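Local coordinates for protein DNA-(apurinic or apyrimidinic site) endonuclease 2 (Xenopus laevis, PDB 6WCD) that acts in DNA base excision repair as a weak apurinic/apyrimidinic endonuclease and a 3'-5' exonuclease, of which this chain is the catalytic domain, at residues Arg125-Asn128 against Lys132-Thr135; Thr137-Tyr142 against Glu169-Asn174; Gly94-Tyr99 against Ala119-His124; Ser112-Gly117 against Tyr161-Thr166. One frame throughout, in Å; residues are numbered along the deposited sequence. Where two conformers were deposited one is given.

Interaction 1: Arg125-Asn128 against Lys132-Thr135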
loop_
_atom_site.group_PDB
_atom_site.type_symbol
_atom_site.label_atom_id
_atom_site.label_comp_id
_atom_site.label_asym_id
_atom_site.label_seq_id
_atom_site.Cartn_x
_atom_site.Cartn_y
_atom_site.Cartn_z
ATOM N N ARG A 125 11.915 1.021 12.624
ATOM C CA ARG A 125 12.997 1.955 12.931
ATOM C C ARG A 125 14.048 1.861 11.828
ATOM O O ARG A 125 14.331 0.773 11.305
ATOM C CB ARG A 125 13.610 1.624 14.271
ATOM C CG ARG A 125 12.666 1.884 15.442
ATOM C CD ARG A 125 12.374 3.404 15.659
ATOM N NE ARG A 125 13.290 3.998 16.642
ATOM C CZ ARG A 125 13.356 5.293 16.959
ATOM N NH1 ARG A 125 14.217 5.701 17.879
ATOM N NH2 ARG A 125 12.586 6.190 16.368
ATOM N N ILE A 126 14.624 3.007 11.478
ATOM C CA ILE A 126 15.609 3.071 10.399
ATOM C C ILE A 126 16.733 3.979 10.882
ATOM O O ILE A 126 16.558 4.837 11.752
ATOM C CB ILE A 126 15.046 3.585 9.050
ATOM C CG1 ILE A 126 14.453 5.004 9.195
ATOM C CG2 ILE A 126 14.079 2.583 8.449
ATOM C CD1 ILE A 126 14.202 5.708 7.872
ATOM N N LEU A 127 17.935 3.784 10.307
ATOM C CA LEU A 127 19.051 4.691 10.497
ATOM C C LEU A 127 19.178 5.571 9.264
ATOM O O LEU A 127 19.263 5.061 8.150
ATOM C CB LEU A 127 20.336 3.915 10.751
ATOM C CG LEU A 127 20.315 3.074 12.033
ATOM C CD1 LEU A 127 21.516 2.130 12.032
ATOM C CD2 LEU A 127 20.347 3.973 13.241
ATOM N N ASN A 128 19.156 6.881 9.457
ATOM C CA ASN A 128 19.135 7.806 8.337
ATOM C C ASN A 128 20.549 8.125 7.863
ATOM O O ASN A 128 21.543 7.542 8.312
ATOM C CB ASN A 128 18.337 9.068 8.727
ATOM C CG ASN A 128 19.088 9.993 9.657
ATOM O OD1 ASN A 128 20.277 9.853 9.982
ATOM N ND2 ASN A 128 18.382 11.045 10.062
ATOM N N LYS A 132 21.366 8.623 12.472
ATOM C CA LYS A 132 20.388 8.820 13.538
ATOM C C LYS A 132 19.209 7.901 13.343
ATOM O O LYS A 132 18.757 7.664 12.225
ATOM C CB LYS A 132 19.876 10.272 13.564
ATOM C CG LYS A 132 18.800 10.529 14.605
ATOM C CD LYS A 132 18.297 11.972 14.576
ATOM C CE LYS A 132 16.961 12.097 15.291
ATOM N NZ LYS A 132 16.784 11.038 16.332
ATOM N N GLU A 133 18.686 7.392 14.458
ATOM C CA GLU A 133 17.520 6.525 14.395
ATOM C C GLU A 133 16.249 7.338 14.262
ATOM O O GLU A 133 16.032 8.298 15.026
ATOM C CB GLU A 133 17.439 5.653 15.649
ATOM C CG GLU A 133 16.506 4.459 15.484
ATOM C CD GLU A 133 16.607 3.477 16.638
ATOM O OE1 GLU A 133 17.676 3.441 17.295
ATOM O OE2 GLU A 133 15.617 2.752 16.892
ATOM N N GLU A 134 15.410 6.931 13.326
ATOM C CA GLU A 134 14.124 7.556 13.058
ATOM C C GLU A 134 13.101 6.463 12.851
ATOM O O GLU A 134 13.400 5.291 12.658
ATOM C CB GLU A 134 14.172 8.432 11.797
ATOM C CG GLU A 134 15.161 9.582 11.967
ATOM C CD GLU A 134 14.823 10.789 11.128
ATOM O OE1 GLU A 134 15.276 10.843 9.967
ATOM O OE2 GLU A 134 14.108 11.682 11.637
ATOM N N THR A 135 11.824 6.847 12.873
ATOM C CA THR A 135 10.739 5.937 12.579
ATOM C C THR A 135 10.308 6.107 11.132
ATOM O O THR A 135 10.258 7.244 10.625
ATOM C CB THR A 135 9.566 6.225 13.524
ATOM O OG1 THR A 135 10.010 6.064 14.874
ATOM C CG2 THR A 135 8.402 5.315 13.241
#
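Arg125 and Glu133 form a salt bridge near the turn of the beta hairpin formed by strands 119-127 and 133-142. From CB through CG and CD, the arginine chain keeps near Glu133 OE2, with CG 3.4 Å from that oxygen. Bends at chi2 (-68°) and chi3 (-94°) fold it back over the neighbouring strand and bring NE to 2.7 Å from Glu133 OE2, which it meets from above the carboxylate plane. The two side chains cross at about a right angle, and Glu133 CG lies over one face of the guanidinium. CZ is near both Glu133 OE2 and CG, and NH1 stays close to Glu133 OE2 and CD without a hydrogen bond. At the tip NH2 donates near the guanidinium plane to Thr135 OG1 (3.0 Å), a bond less certain because Thr135 has two conformers. Arg125, Leu127, Glu133 and Thr135 share a face of the sheet, where Ile312 of strand 310-312 touches the first three.

Between these residues, Ile126 and Glu134 form the antiparallel hydrogen-bonded pair, with side chains on the opposite face, Ile126 N to Glu134 O at 2.8 Å and Glu134 N to Ile126 O at 2.9 Å. On the face of Ile126, Asn128 ND2 reaches Glu134 OE1 (3.1 Å), a carboxylate oxygen that also takes a bond from His177 NE2. The turn is tied twice more. Asn128 N donates to Lys132 O at 2.9 Å, and Asn128 OD1, which also accepts from Glu130 N, receives Lys132 N at 3.0 Å from 51° above its amide carbonyl plane.

Interaction 2: Thr137-Tyr142 against Glu169-Asn174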
loop_
_atom_site.group_PDB
_atom_site.type_symbol
_atom_site.label_atom_id
_atom_site.label_comp_id
_atom_site.label_asym_id
_atom_site.label_seq_id
_atom_site.Cartn_x
_atom_site.Cartn_y
_atom_site.Cartn_z
ATOM N N THR A 137 6.978 4.890 8.920
ATOM C CA THR A 137 5.692 4.225 8.888
ATOM C C THR A 137 5.297 3.967 7.451
ATOM O O THR A 137 5.294 4.891 6.633
ATOM C CB THR A 137 4.632 5.062 9.597
ATOM O OG1 THR A 137 5.022 5.288 10.948
ATOM C CG2 THR A 137 3.310 4.306 9.666
ATOM N N VAL A 138 4.975 2.711 7.127
ATOM C CA VAL A 138 4.552 2.258 5.818
ATOM C C VAL A 138 3.049 2.027 5.842
ATOM O O VAL A 138 2.545 1.212 6.636
ATOM C CB VAL A 138 5.313 0.972 5.445
ATOM C CG1 VAL A 138 4.815 0.425 4.162
ATOM C CG2 VAL A 138 6.796 1.223 5.396
ATOM N N ILE A 139 2.317 2.762 5.003
ATOM C CA ILE A 139 0.882 2.676 4.914
ATOM C C ILE A 139 0.553 2.030 3.588
ATOM O O ILE A 139 0.739 2.656 2.550
ATOM C CB ILE A 139 0.256 4.061 4.992
ATOM C CG1 ILE A 139 0.774 4.809 6.221
ATOM C CG2 ILE A 139 -1.264 3.961 5.020
ATOM C CD1 ILE A 139 0.166 6.224 6.415
ATOM N N ASN A 140 0.057 0.806 3.636
ATOM C CA ASN A 140 -0.196 -0.047 2.468
ATOM C C ASN A 140 -1.701 0.007 2.201
ATOM O O ASN A 140 -2.489 -0.451 3.041
ATOM C CB ASN A 140 0.280 -1.461 2.794
ATOM C CG ASN A 140 -0.087 -2.489 1.765
ATOM O OD1 ASN A 140 -0.593 -2.136 0.707
ATOM N ND2 ASN A 140 0.151 -3.757 2.072
ATOM N N VAL A 141 -2.119 0.581 1.061
ATOM C CA VAL A 141 -3.548 0.856 0.795
ATOM C C VAL A 141 -4.027 0.283 -0.514
ATOM O O VAL A 141 -3.301 0.248 -1.525
ATOM C CB VAL A 141 -3.880 2.356 0.838
ATOM C CG1 VAL A 141 -3.613 2.925 2.185
ATOM C CG2 VAL A 141 -3.068 3.167 -0.190
ATOM N N TYR A 142 -5.284 -0.192 -0.521
ATOM C CA TYR A 142 -6.023 -0.604 -1.708
ATOM C C TYR A 142 -7.252 0.278 -1.769
ATOM O O TYR A 142 -8.244 -0.015 -1.118
ATOM C CB TYR A 142 -6.379 -2.098 -1.656
ATOM C CG TYR A 142 -7.202 -2.637 -2.810
ATOM C CD1 TYR A 142 -6.930 -2.286 -4.116
ATOM C CD2 TYR A 142 -8.273 -3.480 -2.596
ATOM C CE1 TYR A 142 -7.703 -2.756 -5.185
ATOM C CE2 TYR A 142 -9.036 -3.958 -3.635
ATOM C CZ TYR A 142 -8.752 -3.603 -4.932
ATOM O OH TYR A 142 -9.535 -4.079 -5.972
ATOM N N GLU A 169 -0.849 12.405 7.391
ATOM C CA GLU A 169 -0.303 13.683 7.854
ATOM C C GLU A 169 -0.179 13.717 9.370
ATOM O O GLU A 169 0.773 14.328 9.903
ATOM C CB GLU A 169 -1.146 14.835 7.306
ATOM C CG GLU A 169 -0.985 14.917 5.795
ATOM C CD GLU A 169 -1.707 16.085 5.161
ATOM O OE1 GLU A 169 -2.371 16.892 5.871
ATOM O OE2 GLU A 169 -1.604 16.190 3.932
ATOM N N ALA A 170 -1.066 13.038 10.093
ATOM C CA ALA A 170 -0.948 13.052 11.547
ATOM C C ALA A 170 0.254 12.236 11.997
ATOM O O ALA A 170 0.990 12.657 12.906
ATOM C CB ALA A 170 -2.208 12.498 12.203
ATOM N N ILE A 171 0.496 11.108 11.349
ATOM C CA ILE A 171 1.695 10.329 11.698
ATOM C C ILE A 171 2.924 11.160 11.386
ATOM O O ILE A 171 3.862 11.241 12.189
ATOM C CB ILE A 171 1.702 8.985 10.951
ATOM C CG1 ILE A 171 0.528 8.135 11.431
ATOM C CG2 ILE A 171 3.037 8.271 11.129
ATOM C CD1 ILE A 171 0.207 6.935 10.498
ATOM N N LEU A 172 2.931 11.830 10.234
ATOM C CA LEU A 172 4.095 12.615 9.823
ATOM C C LEU A 172 4.341 13.763 10.781
ATOM O O LEU A 172 5.491 14.057 11.140
ATOM C CB LEU A 172 3.909 13.122 8.404
ATOM C CG LEU A 172 5.047 13.905 7.774
ATOM C CD1 LEU A 172 6.204 12.918 7.601
ATOM C CD2 LEU A 172 4.602 14.535 6.447
ATOM N N GLN A 173 3.259 14.393 11.268
ATOM C CA GLN A 173 3.400 15.489 12.213
ATOM C C GLN A 173 4.035 15.037 13.526
ATOM O O GLN A 173 4.681 15.858 14.216
ATOM C CB GLN A 173 2.018 16.116 12.445
ATOM C CG GLN A 173 1.998 17.285 13.446
ATOM C CD GLN A 173 2.857 18.448 12.987
ATOM O OE1 GLN A 173 3.164 18.581 11.801
ATOM N NE2 GLN A 173 3.258 19.291 13.928
ATOM N N ASN A 174 3.921 13.765 13.876
ATOM C CA ASN A 174 4.506 13.235 15.107
ATOM C C ASN A 174 6.016 13.057 14.998
ATOM O O ASN A 174 6.658 12.806 16.028
ATOM C CB ASN A 174 3.822 11.914 15.474
ATOM C CG ASN A 174 4.072 11.498 16.905
ATOM O OD1 ASN A 174 4.603 10.420 17.167
ATOM N ND2 ASN A 174 3.686 12.359 17.845
#
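Ile171 turns both of its branches onto strand 133-142, its CG2 methyl lying against Thr137 and its CD1 methyl against Ile139. CG2 sits 3.6 Å from Thr137 OG1 and 3.9 Å from Thr137 CB, and the two side chains cross at about a right angle. The other branch leaves opposite the carbonyl carbon (chi1 -65°) and runs on extended (chi2 165°), which carries CD1 down to the sheet. There it meets Ile139 CD1 at 4.1 Å, the two isoleucines reaching toward each other tip to tip. The same methyl is 4.2 Å from Thr137 CG2, so it rests between two residues that sit two apart on one face of the strand.

This is helix-on-sheet packing within a beta-alpha-beta unit: strand 133-142, helix 152-173, then strand 177-181, which pairs parallel to the first. Val178 and Leu121 on the flanking strands also touch Ile171, so its side chain spans three strands. Residues of alternate parity serve the other face: Asn140 bonds to Gln33 and Thr70 of the second sheet, and Tyr142, an active-site residue by similarity, packs beside Glu34 and Asp183.

Thr137 OG1 is hydrogen-bonded to Gln123 NE2, and toward the helix it meets just the Ile171 methyl, a van der Waals contact. The grip of helix on strand is therefore one of methyl fit and burial, without directional bonds to fix an exact angle or register.

Interaction 3: Gly94-Tyr99 against Ala119-His124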
loop_
_atom_site.group_PDB
_atom_site.type_symbol
_atom_site.label_atom_id
_atom_site.label_comp_id
_atom_site.label_asym_id
_atom_site.label_seq_id
_atom_site.Cartn_x
_atom_site.Cartn_y
_atom_site.Cartn_z
ATOM N N GLY A 94 0.808 -2.707 20.668
ATOM C CA GLY A 94 1.638 -2.761 19.478
ATOM C C GLY A 94 1.094 -1.989 18.306
ATOM O O GLY A 94 1.495 -2.267 17.166
ATOM N N SER A 95 0.232 -1.009 18.550
ATOM C CA SER A 95 -0.413 -0.221 17.500
ATOM C C SER A 95 0.383 1.056 17.181
ATOM O O SER A 95 1.322 1.453 17.877
ATOM C CB SER A 95 -1.831 0.164 17.915
ATOM O OG SER A 95 -1.787 1.125 18.970
ATOM N N VAL A 96 -0.030 1.723 16.101
ATOM C CA VAL A 96 0.694 2.882 15.581
ATOM C C VAL A 96 0.150 4.196 16.118
ATOM O O VAL A 96 0.897 5.139 16.382
ATOM C CB VAL A 96 0.609 2.856 14.048
ATOM C CG1 VAL A 96 1.106 4.154 13.473
ATOM C CG2 VAL A 96 1.357 1.624 13.504
ATOM N N GLY A 97 -1.170 4.323 16.217
ATOM C CA GLY A 97 -1.698 5.574 16.746
ATOM C C GLY A 97 -1.549 6.763 15.795
ATOM O O GLY A 97 -1.402 6.629 14.585
ATOM N N CYS A 98 -1.578 7.958 16.389
ATOM C CA CYS A 98 -1.515 9.229 15.653
ATOM C C CYS A 98 -2.634 9.308 14.606
ATOM O O CYS A 98 -2.399 9.302 13.409
ATOM C CB CYS A 98 -0.174 9.411 14.927
ATOM S SG CYS A 98 1.250 9.360 16.012
ATOM N N TYR A 99 -3.867 9.392 15.106
ATOM C CA TYR A 99 -5.037 9.278 14.224
ATOM C C TYR A 99 -5.408 10.561 13.476
ATOM O O TYR A 99 -6.001 10.481 12.384
ATOM C CB TYR A 99 -6.202 8.780 15.063
ATOM C CG TYR A 99 -5.943 7.380 15.560
ATOM C CD1 TYR A 99 -5.861 6.326 14.680
ATOM C CD2 TYR A 99 -5.725 7.128 16.881
ATOM C CE1 TYR A 99 -5.590 5.041 15.135
ATOM C CE2 TYR A 99 -5.459 5.841 17.341
ATOM C CZ TYR A 99 -5.399 4.809 16.462
ATOM O OH TYR A 99 -5.118 3.529 16.924
ATOM N N ALA A 119 -6.334 -1.229 4.278
ATOM C CA ALA A 119 -5.134 -0.563 4.767
ATOM C C ALA A 119 -4.468 -1.351 5.884
ATOM O O ALA A 119 -5.145 -1.878 6.781
ATOM C CB ALA A 119 -5.450 0.828 5.284
ATOM N N VAL A 120 -3.159 -1.421 5.854
ATOM C CA VAL A 120 -2.377 -1.964 6.953
ATOM C C VAL A 120 -1.151 -1.068 7.098
ATOM O O VAL A 120 -0.575 -0.599 6.104
ATOM C CB VAL A 120 -2.051 -3.464 6.758
ATOM C CG1 VAL A 120 -1.159 -3.697 5.630
ATOM C CG2 VAL A 120 -1.491 -4.076 8.059
ATOM N N LEU A 121 -0.827 -0.771 8.330
ATOM C CA LEU A 121 0.295 0.107 8.689
ATOM C C LEU A 121 1.337 -0.676 9.459
ATOM O O LEU A 121 1.012 -1.409 10.402
ATOM C CB LEU A 121 -0.137 1.289 9.554
ATOM C CG LEU A 121 -0.938 2.351 8.795
ATOM C CD1 LEU A 121 -2.294 1.893 8.382
ATOM C CD2 LEU A 121 -1.010 3.621 9.655
ATOM N N THR A 122 2.611 -0.508 9.064
ATOM C CA THR A 122 3.723 -1.105 9.807
ATOM C C THR A 122 4.727 0.006 10.096
ATOM O O THR A 122 4.901 0.914 9.281
ATOM C CB THR A 122 4.369 -2.280 9.051
ATOM O OG1 THR A 122 4.782 -1.913 7.745
ATOM C CG2 THR A 122 3.451 -3.510 8.918
ATOM N N GLN A 123 5.328 -0.036 11.280
ATOM C CA GLN A 123 6.256 1.007 11.681
ATOM C C GLN A 123 7.600 0.373 11.970
ATOM O O GLN A 123 7.687 -0.588 12.728
ATOM C CB GLN A 123 5.693 1.748 12.891
ATOM C CG GLN A 123 6.418 2.966 13.288
ATOM C CD GLN A 123 5.595 3.747 14.295
ATOM O OE1 GLN A 123 5.649 3.463 15.492
ATOM N NE2 GLN A 123 4.805 4.700 13.815
ATOM N N HIS A 124 8.647 0.952 11.369
ATOM C CA HIS A 124 9.981 0.382 11.297
ATOM C C HIS A 124 10.972 1.419 11.801
ATOM O O HIS A 124 10.950 2.569 11.357
ATOM C CB HIS A 124 10.315 0.027 9.838
ATOM C CG HIS A 124 9.278 -0.828 9.171
ATOM N ND1 HIS A 124 9.359 -2.198 9.117
ATOM C CD2 HIS A 124 8.099 -0.497 8.589
ATOM C CE1 HIS A 124 8.267 -2.672 8.528
ATOM N NE2 HIS A 124 7.496 -1.670 8.190
HETATM O O HOH W 1 3.496 6.070 16.029
#
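Gln123 NE2 is held by two oxygens, Thr137 OG1 on the adjoining strand and a water that leads across to the loop of Val96. The water accepts from Gln123 NE2 at 2.9 Å and donates to Val96 O at 2.8 Å, so a single molecule bridges strand side chain and loop carbonyl. Gln123 reaches out from the sheet on a chain stretched from its first torsion onward (chi1 -171°), and a chi3 of 85° turns its amide across the chain.

Val96 packs beside this bridge. Its CG1 methyl lies 3.8 Å from Gln123 NE2, the two side chains meeting at a slant, while CG2 comes 4.2 Å from Leu121 CB. The valine thus straddles Leu121 and Gln123, two residues apart on the same face of strand 119-127. Glu82 OE1 accepts from the backbone N of both Val96 and Gly97; Glu82 belongs to a proposed Claspin-like CKB motif.

The alternate side chains Val120, Thr122 and His124 turn the other way and pack on strand 68-72 of the second sheet. Among them, Thr122 OG1 and His124 NE2 share a hydrogen bond of 2.8 Å. Ile171 of helix 152-173 also covers Leu121, beside the valine. A strand with one face against the partner sheet and the other roofed by helix and loop is the layered alpha/beta sandwich of the DNase I-like fold.

Interaction 4: Ser112-Gly117 against Tyr161-Thr166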
loop_
_atom_site.group_PDB
_atom_site.type_symbol
_atom_site.label_atom_id
_atom_site.label_comp_id
_atom_site.label_asym_id
_atom_site.label_seq_id
_atom_site.Cartn_x
_atom_site.Cartn_y
_atom_site.Cartn_z
ATOM N N SER A 112 -17.112 1.748 8.549
ATOM C CA SER A 112 -17.345 1.368 7.157
ATOM C C SER A 112 -16.118 1.543 6.307
ATOM O O SER A 112 -15.849 0.719 5.427
ATOM C CB SER A 112 -18.457 2.194 6.562
ATOM O OG SER A 112 -19.671 1.880 7.186
ATOM N N LEU A 113 -15.356 2.624 6.542
ATOM C CA LEU A 113 -14.162 2.886 5.758
ATOM C C LEU A 113 -13.054 1.916 6.077
ATOM O O LEU A 113 -12.156 1.727 5.252
ATOM C CB LEU A 113 -13.713 4.337 5.988
ATOM C CG LEU A 113 -14.586 5.404 5.401
ATOM C CD1 LEU A 113 -14.335 6.776 5.966
ATOM C CD2 LEU A 113 -14.417 5.387 3.853
ATOM N N ASP A 114 -13.044 1.314 7.282
ATOM C CA ASP A 114 -11.989 0.419 7.696
ATOM C C ASP A 114 -12.330 -1.070 7.640
ATOM O O ASP A 114 -11.419 -1.896 7.755
ATOM C CB ASP A 114 -11.541 0.766 9.128
ATOM C CG ASP A 114 -10.360 1.680 9.142
ATOM O OD1 ASP A 114 -9.799 2.001 8.062
ATOM O OD2 ASP A 114 -9.968 2.051 10.277
ATOM N N GLN A 115 -13.570 -1.437 7.316
ATOM C CA GLN A 115 -13.957 -2.837 7.402
ATOM C C GLN A 115 -13.758 -3.625 6.114
ATOM O O GLN A 115 -14.208 -4.773 6.044
ATOM C CB GLN A 115 -15.426 -2.949 7.833
ATOM C CG GLN A 115 -16.384 -2.480 6.799
ATOM C CD GLN A 115 -17.841 -2.585 7.226
ATOM O OE1 GLN A 115 -18.159 -2.980 8.356
ATOM N NE2 GLN A 115 -18.741 -2.197 6.331
ATOM N N GLU A 116 -13.175 -3.053 5.079
ATOM C CA GLU A 116 -13.038 -3.752 3.811
ATOM C C GLU A 116 -11.609 -4.225 3.536
ATOM O O GLU A 116 -11.291 -4.623 2.415
ATOM C CB GLU A 116 -13.516 -2.864 2.652
ATOM C CG GLU A 116 -14.989 -2.550 2.735
ATOM C CD GLU A 116 -15.571 -1.826 1.515
ATOM O OE1 GLU A 116 -14.858 -1.576 0.487
ATOM O OE2 GLU A 116 -16.793 -1.468 1.603
ATOM N N GLY A 117 -10.769 -4.246 4.550
ATOM C CA GLY A 117 -9.423 -4.783 4.365
ATOM C C GLY A 117 -8.563 -3.972 3.423
ATOM O O GLY A 117 -7.858 -4.534 2.581
ATOM N N TYR A 161 -10.039 8.598 0.677
ATOM C CA TYR A 161 -8.915 9.473 0.421
ATOM C C TYR A 161 -8.746 10.518 1.522
ATOM O O TYR A 161 -7.614 10.769 1.954
ATOM C CB TYR A 161 -9.123 10.188 -0.892
ATOM C CG TYR A 161 -8.912 9.398 -2.163
ATOM C CD1 TYR A 161 -8.101 8.300 -2.224
ATOM C CD2 TYR A 161 -9.464 9.860 -3.343
ATOM C CE1 TYR A 161 -7.878 7.644 -3.451
ATOM C CE2 TYR A 161 -9.228 9.211 -4.573
ATOM C CZ TYR A 161 -8.418 8.112 -4.597
ATOM O OH TYR A 161 -8.175 7.497 -5.860
ATOM N N HIS A 162 -9.855 11.097 1.990
ATOM C CA HIS A 162 -9.733 12.121 3.025
ATOM C C HIS A 162 -9.251 11.499 4.327
ATOM O O HIS A 162 -8.383 12.067 5.008
ATOM C CB HIS A 162 -11.091 12.799 3.204
ATOM C CG HIS A 162 -11.087 13.941 4.165
ATOM N ND1 HIS A 162 -10.210 14.997 4.069
ATOM C CD2 HIS A 162 -11.902 14.222 5.212
ATOM C CE1 HIS A 162 -10.459 15.864 5.039
ATOM N NE2 HIS A 162 -11.479 15.415 5.747
ATOM N N LEU A 163 -9.732 10.316 4.653
ATOM C CA LEU A 163 -9.222 9.632 5.849
ATOM C C LEU A 163 -7.740 9.270 5.723
ATOM O O LEU A 163 -6.968 9.395 6.695
ATOM C CB LEU A 163 -10.062 8.374 6.120
ATOM C CG LEU A 163 -9.707 7.539 7.370
ATOM C CD1 LEU A 163 -9.934 8.411 8.572
ATOM C CD2 LEU A 163 -10.603 6.287 7.391
ATOM N N LEU A 164 -7.326 8.767 4.578
ATOM C CA LEU A 164 -5.924 8.446 4.336
ATOM C C LEU A 164 -5.046 9.665 4.514
ATOM O O LEU A 164 -4.017 9.590 5.196
ATOM C CB LEU A 164 -5.797 7.882 2.926
ATOM C CG LEU A 164 -4.370 7.678 2.410
ATOM C CD1 LEU A 164 -3.601 6.695 3.286
ATOM C CD2 LEU A 164 -4.469 7.158 0.972
ATOM N N GLN A 165 -5.437 10.805 3.938
ATOM C CA GLN A 165 -4.662 12.031 4.128
ATOM C C GLN A 165 -4.585 12.412 5.587
ATOM O O GLN A 165 -3.498 12.778 6.103
ATOM C CB GLN A 165 -5.247 13.157 3.278
ATOM C CG GLN A 165 -4.542 14.449 3.459
ATOM C CD GLN A 165 -4.912 15.459 2.432
ATOM O OE1 GLN A 165 -5.902 15.317 1.723
ATOM N NE2 GLN A 165 -4.131 16.546 2.376
ATOM N N THR A 166 -5.717 12.379 6.270
ATOM C CA THR A 166 -5.748 12.754 7.682
ATOM C C THR A 166 -4.770 11.905 8.475
ATOM O O THR A 166 -3.998 12.409 9.297
ATOM C CB THR A 166 -7.167 12.595 8.219
ATOM O OG1 THR A 166 -8.045 13.518 7.560
ATOM C CG2 THR A 166 -7.219 12.940 9.713
#
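Apolar contact carries this meeting of two helices, and it rests on one methyl group: Leu163 CD2 lies 3.9 Å from Leu113 CB and 4.0 Å from Leu113 CD1. A chi1 of -178° swings Leu163 CG away from its own amide nitrogen and out toward helix 107-114, where the side chain meets Leu113 obliquely.

The polar contacts are made with other partners. Asp114 OD1 is 4.4 Å from the same Leu163 CD2 methyl, a loose approach; the carboxylate's bonds are to Leu85 N (OD1) and Ser86 OG (OD2). Inside helix 152-173, His162 O accepts both Thr166 N and Thr166 OG1, each at 3.0 Å and from opposite faces of its carbonyl plane. That side-chain bond ties the threonine back onto its own helix.

Around the leucine pair, Leu113 also packs on Tyr156 and Phe160 of helix 152-173 and on Phe105. Leu164, the next residue along, touches Ile139 and Val141 of strand 133-142, so helix 152-173 has Leu163 against helix 107-114 and Leu164 against the sheet.

Overall arrangement
Interactions 2 and 4 are buried and apolar, interaction 3 is partly buried and mixes methyl packing with a water bridge, and interaction 1 lies at the surface, where charged and amide groups supplement the hairpin's backbone ladder. The neighbouring strands 119-127 and 133-142 run through the first three: interaction 1 joins them beside their turn, while interactions 2 and 3, with centres about 8 Å apart, cover the same face with helix 152-173 and the loop 94-99. They meet directly where Ile171 CD1 touches Leu121 CD2 at 3.6 Å. Interaction 4 shares helix 152-173 with interaction 2 and adds helix 107-114, which leads into strand 119-127.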